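Local atomic coordinates of protein-glutamine gamma-glutamyltransferase 2 (Pagrus major, PDB entry 1G0D), a protein that probably cross-links proteins by a calcium-dependent acyl transfer that joins peptide-bound glutamine to lysine side chains or other primary amines, releasing ammonia. Residues S325-N330 with A396-W401; F488-E493 with I559-L564. All coordinates share one frame; numbering follows the deposited sequence.

Interactions 1 and 2 make use of the same mixed sheet, through strand 397-403 in the first and strand 558-566 in the second. Interaction 1 is small, partly buried and polar: a serine, a threonine and a tyrosine hydroxyl meet between a loop and a strand, with a water bound between two of them. Interaction 2 is buried and wholly apolar, made by two strands of facing sheets in the β-sandwich that follows the catalytic core. The two contacts are joined by polar links: a salt bridge of 2.7 Å from OD2 of D326 in the loop to NZ of K562 in strand 558-566, and a probable hydrogen bond from NH1 of R560 to OD1 of N330.

Interaction 1: S325-N330 with A396-W401; sequences SDSSWN and ADTIYW
S327 meets Y400 and T398 where a loop of the catalytic core faces strand 397-403, next to the outermost strand 307-312 of a mixed β-sheet. The loop leads into strand 329-339, which carries the catalytic H332 of the Cys-His-Asp triad; strand 397-403 begins just after helix 387-395, with A396 between. S327 and Y400 bury the most surface here, with T398 third.

The phenol of Y400 spans most of the gap. Its CG lies anti to the carbonyl carbon (chi1 -79°), and the ring carries OH out to the loop, 3.4 Å from CB of S327. That is packing of a hydroxyl against a methylene, and OG of S327 lies obliquely to the ring. Elsewhere the side chain touches L312 of strand 307-312, I412 of strand 409-414 and M575 of strand 573-581, and its ring meets that of F310.

D326 stands close by. Its OD1 is 3.8 Å from OH of Y400, too long for a hydrogen bond, and the carboxylate plane is turned 83° from the phenol ring. The acid's main partners lie elsewhere: OD2 takes salt bridges from both K562 and R560, two positive charges that would probably stabilise its ionised form. The loop backbone is also secured, because OG of S517 is within hydrogen-bonding reach of both the D326 and S328 carbonyl oxygens, between which its single proton would be shared.

T398, two residues before Y400 and on the same face of the strand, approaches S327. Its methyl CG2 comes within 3.8 Å of S327 OG, whereas the two hydroxyls do not bond directly. A water fills in between them, hydrogen-bonded to OG of S327 at 2.7 Å and to OG1 of T398 at 2.9 Å.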
loop_
_atom_site.group_PDB
_atom_site.type_symbol
_atom_site.label_atom_id
_atom_site.label_comp_id
_atom_site.label_asym_id
_atom_site.label_seq_id
_atom_site.Cartn_x
_atom_site.Cartn_y
_atom_site.Cartn_z
ATOM N N SER A 325 0.925 -0.344 24.589
ATOM C CA SER A 325 1.807 -0.623 23.450
ATOM C C SER A 325 3.088 -1.299 23.837
ATOM O O SER A 325 3.759 -0.873 24.760
ATOM C CB SER A 325 2.160 0.648 22.710
ATOM O OG SER A 325 0.984 1.246 22.210
ATOM N N ASP A 326 3.422 -2.342 23.087
ATOM C CA ASP A 326 4.614 -3.150 23.315
ATOM C C ASP A 326 5.676 -3.030 22.183
ATOM O O ASP A 326 5.880 -3.934 21.356
ATOM C CB ASP A 326 4.163 -4.596 23.482
ATOM C CG ASP A 326 5.161 -5.442 24.209
ATOM O OD1 ASP A 326 6.155 -4.907 24.754
ATOM O OD2 ASP A 326 4.929 -6.669 24.233
ATOM N N SER A 327 6.337 -1.882 22.148
ATOM C CA SER A 327 7.373 -1.638 21.169
ATOM C C SER A 327 6.979 -1.803 19.700
ATOM O O SER A 327 5.813 -1.602 19.296
ATOM C CB SER A 327 8.570 -2.532 21.462
ATOM O OG SER A 327 9.754 -1.779 21.389
ATOM N N SER A 328 7.994 -2.163 18.918
ATOM C CA SER A 328 7.895 -2.322 17.481
ATOM C C SER A 328 6.747 -3.136 16.975
ATOM O O SER A 328 6.424 -4.186 17.526
ATOM C CB SER A 328 9.196 -2.912 16.948
ATOM O OG SER A 328 10.316 -2.139 17.379
ATOM N N TRP A 329 6.144 -2.642 15.899
ATOM C CA TRP A 329 5.020 -3.303 15.250
ATOM C C TRP A 329 5.453 -4.625 14.620
ATOM O O TRP A 329 6.625 -4.775 14.253
ATOM C CB TRP A 329 4.477 -2.389 14.161
ATOM C CG TRP A 329 3.841 -1.144 14.668
ATOM C CD1 TRP A 329 4.065 -0.524 15.876
ATOM C CD2 TRP A 329 2.857 -0.348 13.979
ATOM N NE1 TRP A 329 3.276 0.610 15.972
ATOM C CE2 TRP A 329 2.531 0.738 14.824
ATOM C CE3 TRP A 329 2.219 -0.449 12.731
ATOM C CZ2 TRP A 329 1.589 1.718 14.445
ATOM C CZ3 TRP A 329 1.284 0.528 12.360
ATOM C CH2 TRP A 329 0.984 1.591 13.211
ATOM N N ASN A 330 4.529 -5.579 14.466
ATOM C CA ASN A 330 4.893 -6.865 13.854
ATOM C C ASN A 330 5.344 -6.611 12.400
ATOM O O ASN A 330 6.225 -7.304 11.860
ATOM C CB ASN A 330 3.710 -7.832 13.869
ATOM C CG ASN A 330 3.487 -8.480 15.229
ATOM O OD1 ASN A 330 4.148 -8.142 16.222
ATOM N ND2 ASN A 330 2.542 -9.412 15.280
ATOM N N ALA A 396 15.740 2.531 14.273
ATOM C CA ALA A 396 15.661 2.856 15.713
ATOM C C ALA A 396 16.227 1.801 16.660
ATOM O O ALA A 396 15.976 0.616 16.467
ATOM C CB ALA A 396 14.198 3.167 16.113
ATOM N N ASP A 397 16.964 2.230 17.697
ATOM C CA ASP A 397 17.538 1.287 18.684
ATOM C C ASP A 397 16.796 1.284 20.000
ATOM O O ASP A 397 16.906 2.245 20.749
ATOM C CB ASP A 397 19.001 1.616 19.010
ATOM C CG ASP A 397 19.726 0.456 19.715
ATOM O OD1 ASP A 397 19.499 -0.713 19.358
ATOM O OD2 ASP A 397 20.535 0.701 20.629
ATOM N N THR A 398 16.049 0.212 20.271
ATOM C CA THR A 398 15.311 0.046 21.527
ATOM C C THR A 398 16.062 -0.958 22.417
ATOM O O THR A 398 16.287 -2.116 22.042
ATOM C CB THR A 398 13.831 -0.482 21.307
ATOM O OG1 THR A 398 12.900 0.607 21.380
ATOM C CG2 THR A 398 13.419 -1.436 22.391
ATOM N N ILE A 399 16.471 -0.496 23.592
ATOM C CA ILE A 399 17.150 -1.354 24.536
ATOM C C ILE A 399 16.228 -1.554 25.744
ATOM O O ILE A 399 15.851 -0.581 26.380
ATOM C CB ILE A 399 18.435 -0.699 24.987
ATOM C CG1 ILE A 399 19.387 -0.620 23.796
ATOM C CG2 ILE A 399 19.033 -1.470 26.163
ATOM C CD1 ILE A 399 20.626 0.221 24.057
ATOM N N TYR A 400 15.854 -2.796 26.053
ATOM C CA TYR A 400 14.982 -3.074 27.203
ATOM C C TYR A 400 15.729 -3.145 28.537
ATOM O O TYR A 400 16.847 -3.636 28.586
ATOM C CB TYR A 400 14.304 -4.400 27.021
ATOM C CG TYR A 400 13.136 -4.361 26.096
ATOM C CD1 TYR A 400 13.317 -4.394 24.706
ATOM C CD2 TYR A 400 11.836 -4.428 26.605
ATOM C CE1 TYR A 400 12.221 -4.518 23.845
ATOM C CE2 TYR A 400 10.733 -4.553 25.766
ATOM C CZ TYR A 400 10.924 -4.610 24.384
ATOM O OH TYR A 400 9.817 -4.846 23.581
ATOM N N TRP A 401 15.112 -2.678 29.619
ATOM C CA TRP A 401 15.764 -2.728 30.928
ATOM C C TRP A 401 14.854 -3.200 32.047
ATOM O O TRP A 401 13.661 -2.889 32.066
ATOM C CB TRP A 401 16.292 -1.363 31.326
ATOM C CG TRP A 401 17.201 -0.752 30.329
ATOM C CD1 TRP A 401 16.851 -0.182 29.137
ATOM C CD2 TRP A 401 18.620 -0.601 30.443
ATOM N NE1 TRP A 401 17.966 0.313 28.506
ATOM C CE2 TRP A 401 19.067 0.067 29.294
ATOM C CE3 TRP A 401 19.561 -0.969 31.411
ATOM C CZ2 TRP A 401 20.398 0.372 29.086
ATOM C CZ3 TRP A 401 20.883 -0.657 31.202
ATOM C CH2 TRP A 401 21.290 -0.000 30.057
HETATM O O HOH W 1 10.031 0.941 21.320
#

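Interaction 2: F488-E493 with I559-L564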
loop_
_atom_site.group_PDB
_atom_site.type_symbol
_atom_site.label_atom_id
_atom_site.label_comp_id
_atom_site.label_asym_id
_atom_site.label_seq_id
_atom_site.Cartn_x
_atom_site.Cartn_y
_atom_site.Cartn_z
ATOM N N PHE A 488 -2.215 -25.767 21.522
ATOM C CA PHE A 488 -0.930 -26.223 20.999
ATOM C C PHE A 488 0.197 -25.984 21.960
ATOM O O PHE A 488 0.040 -25.315 22.961
ATOM C CB PHE A 488 -0.616 -25.476 19.690
ATOM C CG PHE A 488 -0.692 -23.963 19.823
ATOM C CD1 PHE A 488 -1.894 -23.284 19.591
ATOM C CD2 PHE A 488 0.424 -23.227 20.228
ATOM C CE1 PHE A 488 -1.982 -21.891 19.774
ATOM C CE2 PHE A 488 0.337 -21.846 20.411
ATOM C CZ PHE A 488 -0.863 -21.178 20.185
ATOM N N ASP A 489 1.357 -26.509 21.626
ATOM C CA ASP A 489 2.505 -26.311 22.474
ATOM C C ASP A 489 3.481 -25.410 21.755
ATOM O O ASP A 489 3.531 -25.396 20.517
ATOM C CB ASP A 489 3.214 -27.630 22.765
ATOM C CG ASP A 489 2.271 -28.717 23.227
ATOM O OD1 ASP A 489 2.602 -29.901 22.999
ATOM O OD2 ASP A 489 1.211 -28.399 23.813
ATOM N N VAL A 490 4.234 -24.647 22.544
ATOM C CA VAL A 490 5.279 -23.750 22.060
ATOM C C VAL A 490 6.495 -24.118 22.897
ATOM O O VAL A 490 6.432 -24.064 24.116
ATOM C CB VAL A 490 4.963 -22.251 22.370
ATOM C CG1 VAL A 490 6.159 -21.409 22.040
ATOM C CG2 VAL A 490 3.752 -21.780 21.584
ATOM N N ILE A 491 7.601 -24.497 22.276
ATOM C CA ILE A 491 8.772 -24.807 23.079
ATOM C C ILE A 491 9.676 -23.603 23.259
ATOM O O ILE A 491 9.846 -22.791 22.343
ATOM C CB ILE A 491 9.603 -25.925 22.473
ATOM C CG1 ILE A 491 8.743 -27.152 22.337
ATOM C CG2 ILE A 491 10.773 -26.250 23.354
ATOM C CD1 ILE A 491 8.207 -27.233 20.981
ATOM N N VAL A 492 10.220 -23.482 24.465
ATOM C CA VAL A 492 11.154 -22.428 24.817
ATOM C C VAL A 492 12.407 -23.233 25.138
ATOM O O VAL A 492 12.442 -23.951 26.127
ATOM C CB VAL A 492 10.684 -21.643 26.087
ATOM C CG1 VAL A 492 11.732 -20.624 26.503
ATOM C CG2 VAL A 492 9.386 -20.922 25.788
ATOM N N GLU A 493 13.434 -23.138 24.292
ATOM C CA GLU A 493 14.631 -23.896 24.522
ATOM C C GLU A 493 15.809 -23.045 24.907
ATOM O O GLU A 493 16.112 -22.055 24.264
ATOM C CB GLU A 493 14.958 -24.706 23.281
ATOM C CG GLU A 493 16.368 -25.253 23.265
ATOM C CD GLU A 493 16.654 -26.126 22.056
ATOM O OE1 GLU A 493 16.543 -27.368 22.185
ATOM O OE2 GLU A 493 16.997 -25.565 20.984
ATOM N N ILE A 559 -0.378 -14.186 19.098
ATOM C CA ILE A 559 0.033 -14.438 20.458
ATOM C C ILE A 559 1.516 -14.148 20.593
ATOM O O ILE A 559 2.355 -14.822 19.998
ATOM C CB ILE A 559 -0.270 -15.913 20.853
ATOM C CG1 ILE A 559 -1.783 -16.072 21.091
ATOM C CG2 ILE A 559 0.517 -16.308 22.110
ATOM C CD1 ILE A 559 -2.251 -17.487 21.109
ATOM N N ARG A 560 1.851 -13.138 21.380
ATOM C CA ARG A 560 3.250 -12.805 21.574
ATOM C C ARG A 560 3.810 -13.603 22.750
ATOM O O ARG A 560 3.366 -13.428 23.870
ATOM C CB ARG A 560 3.379 -11.316 21.859
ATOM C CG ARG A 560 4.790 -10.767 21.776
ATOM C CD ARG A 560 4.719 -9.260 21.780
ATOM N NE ARG A 560 4.339 -8.731 20.477
ATOM C CZ ARG A 560 4.249 -7.435 20.187
ATOM N NH1 ARG A 560 3.900 -7.043 18.964
ATOM N NH2 ARG A 560 4.504 -6.528 21.122
ATOM N N VAL A 561 4.764 -14.492 22.497
ATOM C CA VAL A 561 5.384 -15.273 23.560
ATOM C C VAL A 561 6.729 -14.645 23.880
ATOM O O VAL A 561 7.452 -14.254 22.966
ATOM C CB VAL A 561 5.614 -16.718 23.116
ATOM C CG1 VAL A 561 6.297 -17.513 24.225
ATOM C CG2 VAL A 561 4.284 -17.345 22.738
ATOM N N LYS A 562 7.046 -14.512 25.166
ATOM C CA LYS A 562 8.324 -13.933 25.610
ATOM C C LYS A 562 9.027 -14.841 26.604
ATOM O O LYS A 562 8.399 -15.552 27.365
ATOM C CB LYS A 562 8.107 -12.576 26.269
ATOM C CG LYS A 562 7.345 -11.609 25.405
ATOM C CD LYS A 562 7.242 -10.255 26.096
ATOM C CE LYS A 562 6.560 -9.216 25.232
ATOM N NZ LYS A 562 6.807 -7.867 25.791
ATOM N N ALA A 563 10.338 -14.834 26.608
ATOM C CA ALA A 563 11.015 -15.693 27.552
ATOM C C ALA A 563 12.166 -14.888 28.091
ATOM O O ALA A 563 12.833 -14.173 27.345
ATOM C CB ALA A 563 11.515 -16.959 26.868
ATOM N N LEU A 564 12.364 -14.965 29.400
ATOM C CA LEU A 564 13.449 -14.243 30.062
ATOM C C LEU A 564 14.290 -15.335 30.678
ATOM O O LEU A 564 13.761 -16.312 31.197
ATOM C CB LEU A 564 12.889 -13.355 31.173
ATOM C CG LEU A 564 13.483 -11.993 31.495
ATOM C CD1 LEU A 564 14.265 -12.101 32.764
ATOM C CD2 LEU A 564 14.325 -11.476 30.354
#
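V492 packs against A563 as the tightest of three apolar pairs in the β-sandwich, CG1 of the valine reaching CB of the alanine at 3.7 Å. With a small residue opposite, the backbones draw together here, the two CA atoms lying 7.3 Å apart against 8.6 Å for V490 and V561. That middle pair meets more loosely, by CG1 of V490 and CG1 of V561 at 4.5 Å. At the far end, F488 and I559 come from opposite directions, and CD1 of I559 touches CZ at the edge of the phenyl ring, near its plane. With CG between the backbone N and the carbonyl carbon (chi1 53°), the ring hangs toward strand 559-564 and presents CZ to I559; CG2 of V490 lies at the edge of the same ring, in its plane.

Around this first shell, V490 and V561 both touch I580, and V490 also touches I477; both isoleucines belong to a GTP site proposed by similarity. L582 packs on F488 and I559 together. The two strands run roughly parallel, 23° apart with axes 9.0 Å from each other, in facing sheets: 488-496 lies between 473-479 and 536-544, and 558-566 between 573-581 and 502-513.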